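Local coordinates for putative secreted protein (Pseudomonas aeruginosa, PDB 3NPD) that is of unknown function but is probably a secreted, quorum-sensing-regulated virulence factor of a Pseudomonas-specific family, at residues Q35-T38 and Q43-N46. Residues are numbered along the deposited sequence; the frame is centred on the assembly and turned at random.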
loop_
_atom_site.group_PDB
_atom_site.type_symbol
_atom_site.label_atom_id
_atom_site.label_comp_id
_atom_site.label_asym_id
_atom_site.label_seq_id
_atom_site.Cartn_x
_atom_site.Cartn_y
_atom_site.Cartn_z
ATOM N N GLN A 35 9.006 1.103 3.199
ATOM C CA GLN A 35 9.048 1.718 4.547
ATOM C C GLN A 35 8.088 1.076 5.521
ATOM O O GLN A 35 7.956 1.556 6.640
ATOM C CB GLN A 35 8.793 3.218 4.471
ATOM C CG GLN A 35 9.705 3.930 3.515
ATOM C CD GLN A 35 9.317 5.369 3.359
ATOM O OE1 GLN A 35 8.169 5.675 3.079
ATOM N NE2 GLN A 35 10.258 6.241 3.491
ATOM N N GLY A 36 7.446 -0.024 5.111
ATOM C CA GLY A 36 6.562 -0.781 6.000
ATOM C C GLY A 36 5.133 -0.308 5.888
ATOM O O GLY A 36 4.744 0.317 4.897
ATOM N N TYR A 37 4.353 -0.646 6.911
ATOM C CA TYR A 37 2.911 -0.537 6.882
ATOM C C TYR A 37 2.319 0.126 8.093
ATOM O O TYR A 37 2.854 -0.000 9.200
ATOM C CB TYR A 37 2.312 -1.946 6.821
ATOM C CG TYR A 37 2.736 -2.706 5.600
ATOM C CD1 TYR A 37 3.983 -3.309 5.536
ATOM C CD2 TYR A 37 1.844 -2.896 4.512
ATOM C CE1 TYR A 37 4.395 -4.010 4.367
ATOM C CE2 TYR A 37 2.214 -3.646 3.389
ATOM C CZ TYR A 37 3.488 -4.186 3.307
ATOM O OH TYR A 37 3.882 -4.925 2.197
ATOM N N THR A 38 1.238 0.863 7.869
ATOM C CA THR A 38 0.386 1.431 8.917
ATOM C C THR A 38 -1.074 1.152 8.545
ATOM O O THR A 38 -1.362 0.664 7.439
ATOM C CB THR A 38 0.597 2.940 9.152
ATOM O OG1 THR A 38 0.159 3.668 7.998
ATOM C CG2 THR A 38 2.064 3.302 9.508
ATOM N N GLN A 43 -7.987 0.787 5.775
ATOM C CA GLN A 43 -6.881 0.793 4.851
ATOM C C GLN A 43 -5.616 0.268 5.504
ATOM O O GLN A 43 -5.177 0.779 6.536
ATOM C CB GLN A 43 -6.565 2.208 4.344
ATOM C CG GLN A 43 -7.649 2.763 3.491
ATOM C CD GLN A 43 -7.354 4.133 2.939
ATOM O OE1 GLN A 43 -6.273 4.413 2.422
ATOM N NE2 GLN A 43 -8.352 4.986 3.008
ATOM N N LEU A 44 -5.041 -0.754 4.889
ATOM C CA LEU A 44 -3.671 -1.210 5.165
ATOM C C LEU A 44 -2.778 -0.470 4.169
ATOM O O LEU A 44 -2.904 -0.673 2.960
ATOM C CB LEU A 44 -3.555 -2.731 4.958
ATOM C CG LEU A 44 -2.165 -3.343 5.134
ATOM C CD1 LEU A 44 -1.627 -3.084 6.566
ATOM C CD2 LEU A 44 -2.164 -4.859 4.782
ATOM N N ILE A 45 -1.886 0.346 4.669
ATOM C CA ILE A 45 -1.113 1.266 3.840
ATOM C C ILE A 45 0.331 0.815 3.845
ATOM O O ILE A 45 0.935 0.720 4.917
ATOM C CB ILE A 45 -1.175 2.710 4.378
ATOM C CG1 ILE A 45 -2.585 3.239 4.500
ATOM C CG2 ILE A 45 -0.281 3.680 3.490
ATOM C CD1 ILE A 45 -2.752 4.413 5.443
ATOM N N ASN A 46 0.904 0.574 2.665
ATOM C CA ASN A 46 2.307 0.292 2.497
ATOM C C ASN A 46 2.881 1.626 2.064
ATOM O O ASN A 46 2.471 2.202 1.031
ATOM C CB ASN A 46 2.483 -0.801 1.410
ATOM C CG ASN A 46 3.896 -1.361 1.278
ATOM O OD1 ASN A 46 4.147 -2.115 0.334
ATOM N ND2 ASN A 46 4.825 -0.986 2.168
HETATM O O HOH W 1 2.659 -4.597 -0.415
#
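T38 and I45 form a hydrogen-bonded antiparallel pair in the hairpin of strands 32-40 and 43-50. T38 N donates to I45 O at 3.0 Å, and I45 N returns a straighter bond to T38 O at 2.8 Å (169° at the hydrogen). Next along, Y37 and N46 make a non-hydrogen-bonded pair, where CA-H...O contacts run both ways, from Y37 CA to I45 O at 3.1 Å and from N46 CA to G36 O.

Stacking dominates the Y37–N46 face. The N46 amide lies over one face of the tyrosine ring with the planes 11° apart, N46 CG sitting 3.5 Å from Y37 CZ. A chi1 of -171° turns N46 CG away from its own backbone N and brings the amide over the ring. L44 CD1 adds an apolar touch at Y37 CD2, and helix 4-21 packs against both Y37 and L44. On the other face, T38 OG1 meets I45 CD1 where the two side chains cross, and is hydrogen-bonded to H47.

Both ends of the stacked amide have polar partners. N46 ND2 donates to G36 O at 3.0 Å, from above the carbonyl plane, and is also hydrogen-bonded to D34. N46 OD1 accepts from a water that is also hydrogen-bonded to Y37 OH.

The amide is thus gripped from both ends while its flat side meets the ring, an arrangement that should fix its rotation and satisfy a buried polar group on this face of the sheet, one end through a water.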